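Local coordinates for protein dihydrolipoyl dehydrogenase (Elizabethkingia anophelis NUHP1, PDB 6UZI) that probably catalyses the NAD(+)-dependent reoxidation of protein-bound dihydrolipoyl groups to lipoyl groups, using one FAD per subunit, at residues Thr163-Arg168 with Val249-Asp254; Met241-Val246 with Lys261-Glu266; Trp362-Gly367 with Arg425-Ile430. One frame throughout, in Å; residues are numbered along the deposited sequence.

Contact 1: Thr163-Arg168 with Val249-Asp254; sequences TLDKER and VERNGD
Arg-168, at the end of an irregular loop, and Arg-251, on strand 245-252, bring the two backbones together at their nearest point, CA to CA 7.5 Å, so side chains do the joining. Asp-165, Glu-167 and Arg-251 build a salt-bridge network on an Asx turn. Asp-165 holds its CG between the backbone N and the carbonyl carbon (chi1 59°), which folds its carboxylate back over the loop: OD2 accepts the backbone N of Glu-167 at 2.8 Å and that of Arg-168 at 2.9 Å, both from one face of the carboxylate, and also Val-169 N. The other oxygen, OD1, faces Arg-251, whose NH1 meets it at 3.1 Å from well above the carboxylate plane. The same NH1 binds Glu-167 OE2 at 2.7 Å, from the anti side and near the carboxylate plane. Both acids lie at the edge of the guanidinium, with their carboxylates turned steeply to it. On its other flank, Arg-251 NE gives a nearly straight bond to Gly-253 O (2.8 Å) at the turn leading into strand 255-261. Three polar partners in the guanidinium plane should keep that group from rotating. Arg-168 lays CG over the centre of one face of the Arg-251 guanidinium, then bends at CD (chi3 110°) so that its own guanidinium turns away from that of Arg-251. NE of Arg-168 bonds Asp-273 O, and the cation lies against the Tyr-274 ring. Asp-254 OD1 sits over a face of this second guanidinium, 3.3 Å from Arg-168 NH2, an attraction of charges with no N-H aimed at the oxygen.

Contact 2: Met241-Val246 with Lys261-Glu266; sequences MLSTAV and KDKKGE. With EDO (1,2-ethanediol), chain I.
The carbonyl O of Lys-261 accepts Ala-245 N at 2.8 Å, nearly along the C=O axis, and a weaker CA-H...O contact from Thr-244 CA adds to it at 3.4 Å. Ala-245 O returns the pairing by accepting Lys-261 N at 3.0 Å, so the two residues form an antiparallel hydrogen-bonded pair. Thr-244 puts CG2 anti to its backbone N, where the methyl lies 3.5 Å from Lys-261 O, while its OG1 turns back to Leu-242 O. Beyond the pair the chains stay close, but a water takes over from direct backbone bonds: it links Lys-263 N to Leu-242 O. The CB atoms of Ser-243 and Lys-263 meet at 4.0 Å, with Ser-243 OG bonded to Asp-215. A type I turn from Asp-262 to Gly-265 then reverses the chain, and Asp-262 OD1 accepts Glu-266 N. Val-246 N donates to a 1,2-ethanediol, probably from the crystallisation liquor. The contact ties the start of strand 245-252 to the end of strand 255-261, beside the hairpin turn into strand 267-272, and Thr-244 packs this three-stranded antiparallel sheet on Val-211 of strand 207-211 in the neighbouring parallel sheet.

Contact 3: Trp362-Gly367 with Arg425-Ile430; sequences WPEVAG and RAADMI
Glu-364, at the start of strand 364-369, reaches onto the first turn of helix 426-438, and each atom of its side chain meets something. CB lies 3.9 Å from Ala-426 CB. The chain leaves with CG anti to the carbonyl carbon (chi1 -75°) and runs on extended, CG passing the methyl of Ala-427 and Glu-364 CD lying 3.5 Å from Ala-427 CB. At the tip OE1 accepts Ala-427 N at 2.8 Å, the N-H arriving at 156° and from above the carboxylate plane. Ala-426 N is also close to OE1 but poorly angled for a bond. The carboxylate therefore lies against the helix start, where the N-terminal amides and the helix dipole would probably favour its negative charge. OE2 sits at the edge of the Trp-362 indole, in its plane, and makes a salt bridge to Arg-425 of the second subunit.

Ala-426 CB lies beside Glu-364 O; farther along the chemistry turns apolar, with Ala-366 CB 3.6 Å from Ile-430 CB. These small alanines suit the close packing: the axes of strand residues 364-367 and helix residues 426-430 approach to 6.9 Å at 24°, running nearly the same way. This is the dimerisation domain of the family, and Arg-425 sends its guanidinium across the interface to Asp-428 and Glu-364 of the second subunit. Within the chain, strand 364-369 lies between strands 357-359 and 416-423 of an antiparallel sheet; helix 426-438 packs on one face of it, while Val-365 points away to meet helix 223-236.

Contacts 1 and 2 are surface contacts that share strand 245-252 and lie 22 Å apart, centre to centre: contact 2 pairs its start with the end of strand 255-261, and contact 1 ties its far end to a separate loop. Contact 3 is buried, in the dimerisation domain, its centre more than 30 Å from those of the other two. Their chemistry follows from place. Contact 1 relies on charged side chains at the surface, contact 2 on backbone pairing and waters. Contact 3 combines close alanine packing with a buried glutamate carboxylate that accepts a helix N-terminal amide, and it alone of the three is met by the second subunit.

Contact 1: Thr163-Arg168 with Val249-Asp254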
loop_
_atom_site.group_PDB
_atom_site.type_symbol
_atom_site.label_atom_id
_atom_site.label_comp_id
_atom_site.label_asym_id
_atom_site.label_seq_id
_atom_site.Cartn_x
_atom_site.Cartn_y
_atom_site.Cartn_z
ATOM N N THR A 163 13.612 20.113 32.245
ATOM C CA THR A 163 14.773 19.350 32.696
ATOM C C THR A 163 14.528 17.887 32.340
ATOM O O THR A 163 13.797 17.178 33.037
ATOM C CB THR A 163 15.001 19.518 34.199
ATOM O OG1 THR A 163 15.284 20.891 34.517
ATOM C CG2 THR A 163 16.156 18.646 34.652
ATOM N N LEU A 164 15.126 17.440 31.242
ATOM C CA LEU A 164 14.981 16.052 30.830
ATOM C C LEU A 164 15.798 15.157 31.754
ATOM O O LEU A 164 16.949 15.467 32.069
ATOM C CB LEU A 164 15.436 15.877 29.383
ATOM C CG LEU A 164 14.680 16.611 28.282
ATOM C CD1 LEU A 164 15.542 16.712 27.038
ATOM C CD2 LEU A 164 13.381 15.884 27.975
ATOM N N ASP A 165 15.197 14.056 32.206
ATOM C CA ASP A 165 15.855 13.158 33.141
ATOM C C ASP A 165 16.018 11.737 32.621
ATOM O O ASP A 165 16.499 10.877 33.368
ATOM C CB ASP A 165 15.105 13.134 34.484
ATOM C CG ASP A 165 13.651 12.690 34.351
ATOM O OD1 ASP A 165 12.847 13.072 35.226
ATOM O OD2 ASP A 165 13.299 11.992 33.374
ATOM N N LYS A 166 15.630 11.460 31.376
ATOM C CA LYS A 166 15.748 10.134 30.767
ATOM C C LYS A 166 14.992 9.062 31.547
ATOM O O LYS A 166 15.275 7.869 31.403
ATOM C CB LYS A 166 17.219 9.723 30.593
ATOM C CG LYS A 166 18.081 10.795 29.925
ATOM C CD LYS A 166 19.091 10.218 28.949
ATOM C CE LYS A 166 19.770 11.331 28.160
ATOM N NZ LYS A 166 20.507 10.832 26.959
ATOM N N GLU A 167 14.026 9.471 32.375
ATOM C CA GLU A 167 13.194 8.534 33.119
ATOM C C GLU A 167 11.724 8.825 32.863
ATOM O O GLU A 167 11.037 8.051 32.186
ATOM C CB GLU A 167 13.490 8.600 34.614
ATOM C CG GLU A 167 14.566 7.640 35.061
ATOM C CD GLU A 167 15.180 8.031 36.388
ATOM O OE1 GLU A 167 16.316 7.594 36.658
ATOM O OE2 GLU A 167 14.531 8.777 37.156
ATOM N N ARG A 168 11.235 9.952 33.376
ATOM C CA ARG A 168 9.846 10.333 33.179
ATOM C C ARG A 168 9.670 11.613 32.377
ATOM O O ARG A 168 8.616 11.789 31.757
ATOM C CB ARG A 168 9.146 10.487 34.537
ATOM C CG ARG A 168 9.302 9.256 35.423
ATOM C CD ARG A 168 8.376 9.273 36.628
ATOM N NE ARG A 168 7.331 8.265 36.477
ATOM C CZ ARG A 168 7.394 7.032 36.970
ATOM N NH1 ARG A 168 6.389 6.188 36.762
ATOM N NH2 ARG A 168 8.452 6.645 37.676
ATOM N N VAL A 249 7.292 22.240 33.534
ATOM C CA VAL A 249 7.192 20.784 33.596
ATOM C C VAL A 249 7.968 20.311 34.823
ATOM O O VAL A 249 9.202 20.340 34.820
ATOM C CB VAL A 249 7.733 20.105 32.335
ATOM C CG1 VAL A 249 7.708 18.600 32.514
ATOM C CG2 VAL A 249 6.947 20.537 31.095
ATOM N N GLU A 250 7.253 19.885 35.868
ATOM C CA GLU A 250 7.829 19.443 37.137
ATOM C C GLU A 250 7.705 17.935 37.290
ATOM O O GLU A 250 6.643 17.368 37.028
ATOM C CB GLU A 250 7.110 20.047 38.345
ATOM C CG GLU A 250 7.121 21.542 38.527
ATOM C CD GLU A 250 6.347 21.950 39.785
ATOM O OE1 GLU A 250 5.705 21.075 40.413
ATOM O OE2 GLU A 250 6.381 23.144 40.151
ATOM N N ARG A 251 8.781 17.292 37.732
ATOM C CA ARG A 251 8.745 15.891 38.138
ATOM C C ARG A 251 8.650 15.817 39.659
ATOM O O ARG A 251 9.520 16.341 40.362
ATOM C CB ARG A 251 9.973 15.123 37.649
ATOM C CG ARG A 251 10.096 13.768 38.342
ATOM C CD ARG A 251 10.732 12.705 37.480
ATOM N NE ARG A 251 10.682 11.397 38.123
ATOM C CZ ARG A 251 11.572 10.431 37.915
ATOM N NH1 ARG A 251 12.592 10.639 37.092
ATOM N NH2 ARG A 251 11.456 9.267 38.541
ATOM N N ASN A 252 7.593 15.187 40.162
ATOM C CA ASN A 252 7.372 14.999 41.595
ATOM C C ASN A 252 7.290 13.503 41.860
ATOM O O ASN A 252 6.200 12.943 41.986
ATOM C CB ASN A 252 6.108 15.729 42.050
ATOM C CG ASN A 252 6.121 17.195 41.676
ATOM O OD1 ASN A 252 6.950 17.961 42.170
ATOM N ND2 ASN A 252 5.200 17.596 40.799
ATOM N N GLY A 253 8.441 12.848 41.915
ATOM C CA GLY A 253 8.429 11.419 42.146
ATOM C C GLY A 253 7.931 10.679 40.924
ATOM O O GLY A 253 8.563 10.729 39.866
ATOM N N ASP A 254 6.782 10.015 41.046
ATOM C CA ASP A 254 6.178 9.275 39.947
ATOM C C ASP A 254 5.243 10.127 39.099
ATOM O O ASP A 254 4.480 9.579 38.296
ATOM C CB ASP A 254 5.401 8.065 40.478
ATOM C CG ASP A 254 6.294 7.014 41.104
ATOM O OD1 ASP A 254 7.512 7.001 40.819
ATOM O OD2 ASP A 254 5.766 6.189 41.881
#

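Contact 2: Met241-Val246 with Lys261-Glu266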
loop_
_atom_site.group_PDB
_atom_site.type_symbol
_atom_site.label_atom_id
_atom_site.label_comp_id
_atom_site.label_asym_id
_atom_site.label_seq_id
_atom_site.Cartn_x
_atom_site.Cartn_y
_atom_site.Cartn_z
ATOM N N MET A 241 -5.065 19.310 23.742
ATOM C CA MET A 241 -5.133 20.632 24.360
ATOM C C MET A 241 -4.316 21.563 23.469
ATOM O O MET A 241 -3.119 21.752 23.682
ATOM C CB MET A 241 -4.615 20.593 25.774
ATOM C CG MET A 241 -5.602 20.005 26.766
ATOM S SD MET A 241 -4.932 19.985 28.435
ATOM C CE MET A 241 -5.915 18.690 29.186
ATOM N N LEU A 242 -4.956 22.116 22.447
ATOM C CA LEU A 242 -4.268 22.942 21.467
ATOM C C LEU A 242 -4.230 24.403 21.909
ATOM O O LEU A 242 -4.909 24.808 22.854
ATOM C CB LEU A 242 -4.952 22.815 20.101
ATOM C CG LEU A 242 -5.114 21.406 19.518
ATOM C CD1 LEU A 242 -5.668 21.445 18.101
ATOM C CD2 LEU A 242 -3.802 20.643 19.563
ATOM N N SER A 243 -3.407 25.191 21.209
ATOM C CA SER A 243 -3.249 26.631 21.456
ATOM C C SER A 243 -2.951 26.922 22.924
ATOM O O SER A 243 -3.503 27.847 23.525
ATOM C CB SER A 243 -4.489 27.403 20.999
ATOM O OG SER A 243 -4.781 27.174 19.631
ATOM N N THR A 244 -2.048 26.136 23.500
ATOM C CA THR A 244 -1.784 26.167 24.933
ATOM C C THR A 244 -0.285 26.321 25.141
ATOM O O THR A 244 0.496 25.481 24.687
ATOM C CB THR A 244 -2.310 24.894 25.605
ATOM O OG1 THR A 244 -3.702 24.751 25.309
ATOM C CG2 THR A 244 -2.150 24.969 27.100
ATOM N N ALA A 245 0.115 27.385 25.830
ATOM C CA ALA A 245 1.522 27.733 25.989
ATOM C C ALA A 245 2.019 27.185 27.320
ATOM O O ALA A 245 1.651 27.690 28.382
ATOM C CB ALA A 245 1.717 29.246 25.912
ATOM N N VAL A 246 2.852 26.144 27.250
ATOM C CA VAL A 246 3.411 25.525 28.443
ATOM C C VAL A 246 4.445 26.456 29.050
ATOM O O VAL A 246 5.220 27.102 28.333
ATOM C CB VAL A 246 4.029 24.154 28.115
ATOM C CG1 VAL A 246 4.678 23.551 29.346
ATOM C CG2 VAL A 246 2.988 23.215 27.553
ATOM N N LYS A 261 -0.925 28.064 29.897
ATOM C CA LYS A 261 -2.058 28.967 29.744
ATOM C C LYS A 261 -2.679 28.719 28.376
ATOM O O LYS A 261 -1.967 28.471 27.400
ATOM C CB LYS A 261 -1.653 30.436 29.902
ATOM C CG LYS A 261 -1.378 30.828 31.340
ATOM C CD LYS A 261 -1.158 32.323 31.492
ATOM C CE LYS A 261 -0.889 32.717 32.945
ATOM N NZ LYS A 261 -2.091 32.568 33.821
ATOM N N ASP A 262 -4.010 28.796 28.311
ATOM C CA ASP A 262 -4.746 28.489 27.094
ATOM C C ASP A 262 -4.945 29.759 26.271
ATOM O O ASP A 262 -4.462 30.837 26.627
ATOM C CB ASP A 262 -6.070 27.803 27.441
ATOM C CG ASP A 262 -7.030 28.701 28.227
ATOM O OD1 ASP A 262 -6.727 29.894 28.458
ATOM O OD2 ASP A 262 -8.097 28.197 28.635
ATOM N N LYS A 263 -5.682 29.650 25.165
ATOM C CA LYS A 263 -5.817 30.791 24.273
ATOM C C LYS A 263 -6.614 31.920 24.909
ATOM O O LYS A 263 -6.429 33.080 24.528
ATOM C CB LYS A 263 -6.448 30.351 22.950
ATOM C CG LYS A 263 -7.887 29.892 23.051
ATOM C CD LYS A 263 -8.207 28.940 21.921
ATOM C CE LYS A 263 -9.405 29.385 21.096
ATOM N NZ LYS A 263 -9.349 28.780 19.721
ATOM N N LYS A 264 -7.465 31.614 25.887
ATOM C CA LYS A 264 -8.179 32.638 26.641
ATOM C C LYS A 264 -7.357 33.180 27.806
ATOM O O LYS A 264 -7.853 34.028 28.553
ATOM C CB LYS A 264 -9.527 32.095 27.134
ATOM N N GLY A 265 -6.124 32.705 27.991
ATOM C CA GLY A 265 -5.272 33.170 29.067
ATOM C C GLY A 265 -5.429 32.464 30.396
ATOM O O GLY A 265 -4.748 32.839 31.358
ATOM N N GLU A 266 -6.321 31.482 30.495
ATOM C CA GLU A 266 -6.567 30.799 31.757
ATOM C C GLU A 266 -5.509 29.735 32.037
ATOM O O GLU A 266 -4.882 29.188 31.124
ATOM C CB GLU A 266 -7.964 30.178 31.768
ATOM C CG GLU A 266 -9.082 31.200 31.977
ATOM C CD GLU A 266 -10.458 30.628 31.688
ATOM O OE1 GLU A 266 -10.539 29.578 31.014
ATOM O OE2 GLU A 266 -11.460 31.227 32.136
HETATM C C1 EDO I . 5.942 26.646 25.285
HETATM O O1 EDO I . 7.010 27.494 24.850
HETATM C C2 EDO I . 5.014 26.349 24.109
HETATM O O2 EDO I . 4.042 25.347 24.460
HETATM O O HOH W 1 -6.654 27.015 24.108
HETATM O O HOH W 2 -7.648 25.877 19.393
#

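Contact 3: Trp362-Gly367 with Arg425-Ile430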
loop_
_atom_site.group_PDB
_atom_site.type_symbol
_atom_site.label_atom_id
_atom_site.label_comp_id
_atom_site.label_asym_id
_atom_site.label_seq_id
_atom_site.Cartn_x
_atom_site.Cartn_y
_atom_site.Cartn_z
ATOM N N TRP A 362 -2.246 5.203 12.374
ATOM C CA TRP A 362 -3.236 4.364 11.698
ATOM C C TRP A 362 -4.620 4.978 11.859
ATOM O O TRP A 362 -5.178 4.954 12.977
ATOM C CB TRP A 362 -3.219 2.929 12.215
ATOM C CG TRP A 362 -3.975 1.987 11.311
ATOM C CD1 TRP A 362 -5.179 1.398 11.568
ATOM C CD2 TRP A 362 -3.586 1.551 10.003
ATOM N NE1 TRP A 362 -5.559 0.614 10.509
ATOM C CE2 TRP A 362 -4.601 0.692 9.532
ATOM C CE3 TRP A 362 -2.477 1.797 9.185
ATOM C CZ2 TRP A 362 -4.541 0.076 8.282
ATOM C CZ3 TRP A 362 -2.418 1.185 7.944
ATOM C CH2 TRP A 362 -3.447 0.334 7.503
ATOM N N PRO A 363 -5.233 5.497 10.782
ATOM C CA PRO A 363 -4.768 5.447 9.386
ATOM C C PRO A 363 -3.486 6.222 9.128
ATOM O O PRO A 363 -3.166 7.158 9.858
ATOM C CB PRO A 363 -5.926 6.081 8.615
ATOM C CG PRO A 363 -6.538 7.012 9.591
ATOM C CD PRO A 363 -6.468 6.288 10.905
ATOM N N GLU A 364 -2.743 5.811 8.110
ATOM C CA GLU A 364 -1.552 6.548 7.717
ATOM C C GLU A 364 -1.937 7.856 7.030
ATOM O O GLU A 364 -3.017 7.988 6.446
ATOM C CB GLU A 364 -0.688 5.691 6.798
ATOM C CG GLU A 364 0.081 4.592 7.526
ATOM C CD GLU A 364 0.541 3.469 6.597
ATOM O OE1 GLU A 364 0.255 3.529 5.374
ATOM O OE2 GLU A 364 1.198 2.529 7.095
ATOM N N VAL A 365 -1.030 8.825 7.103
ATOM C CA VAL A 365 -1.204 10.149 6.518
ATOM C C VAL A 365 -0.033 10.403 5.579
ATOM O O VAL A 365 1.124 10.146 5.935
ATOM C CB VAL A 365 -1.270 11.242 7.602
ATOM C CG1 VAL A 365 -1.571 12.606 6.984
ATOM C CG2 VAL A 365 -2.289 10.887 8.659
ATOM N N ALA A 366 -0.327 10.910 4.389
ATOM C CA ALA A 366 0.724 11.183 3.426
ATOM C C ALA A 366 0.293 12.336 2.541
ATOM O O ALA A 366 -0.885 12.452 2.196
ATOM C CB ALA A 366 1.037 9.949 2.581
ATOM N N GLY A 367 1.243 13.190 2.194
ATOM C CA GLY A 367 0.969 14.291 1.291
ATOM C C GLY A 367 2.150 14.541 0.380
ATOM O O GLY A 367 3.305 14.302 0.741
ATOM N N ARG A 425 -2.977 2.288 4.482
ATOM C CA ARG A 425 -1.857 2.111 3.559
ATOM C C ARG A 425 -1.483 3.395 2.816
ATOM O O ARG A 425 -0.882 3.338 1.736
ATOM C CB ARG A 425 -2.140 0.995 2.547
ATOM C CG ARG A 425 -2.473 -0.334 3.159
ATOM C CD ARG A 425 -2.672 -1.387 2.081
ATOM N NE ARG A 425 -2.839 -2.713 2.663
ATOM C CZ ARG A 425 -2.753 -3.844 1.974
ATOM N NH1 ARG A 425 -2.480 -3.808 0.677
ATOM N NH2 ARG A 425 -2.906 -5.012 2.594
ATOM N N ALA A 426 -1.819 4.563 3.365
ATOM C CA ALA A 426 -1.488 5.809 2.680
ATOM C C ALA A 426 0.013 5.983 2.521
ATOM O O ALA A 426 0.464 6.647 1.580
ATOM C CB ALA A 426 -2.083 7.003 3.423
ATOM N N ALA A 427 0.802 5.416 3.438
ATOM C CA ALA A 427 2.249 5.561 3.343
ATOM C C ALA A 427 2.787 4.987 2.037
ATOM O O ALA A 427 3.820 5.441 1.541
ATOM C CB ALA A 427 2.926 4.901 4.545
ATOM N N ASP A 428 2.102 4.005 1.457
ATOM C CA ASP A 428 2.516 3.449 0.180
ATOM C C ASP A 428 1.630 3.872 -0.983
ATOM O O ASP A 428 2.100 3.883 -2.121
ATOM C CB ASP A 428 2.568 1.916 0.257
ATOM C CG ASP A 428 3.590 1.426 1.265
ATOM O OD1 ASP A 428 3.198 1.032 2.382
ATOM O OD2 ASP A 428 4.795 1.445 0.947
ATOM N N MET A 429 0.381 4.255 -0.729
ATOM C CA MET A 429 -0.447 4.770 -1.811
ATOM C C MET A 429 0.117 6.073 -2.357
ATOM O O MET A 429 -0.074 6.392 -3.538
ATOM C CB MET A 429 -1.876 4.990 -1.327
ATOM C CG MET A 429 -2.658 3.732 -1.083
ATOM S SD MET A 429 -4.408 4.113 -0.981
ATOM C CE MET A 429 -4.472 5.190 0.445
ATOM N N ILE A 430 0.813 6.836 -1.513
ATOM C CA ILE A 430 1.304 8.148 -1.903
ATOM C C ILE A 430 2.267 8.057 -3.078
ATOM O O ILE A 430 2.416 9.027 -3.830
ATOM C CB ILE A 430 1.948 8.839 -0.681
ATOM C CG1 ILE A 430 2.127 10.329 -0.940
ATOM C CG2 ILE A 430 3.287 8.202 -0.332
ATOM C CD1 ILE A 430 0.835 11.035 -1.191
#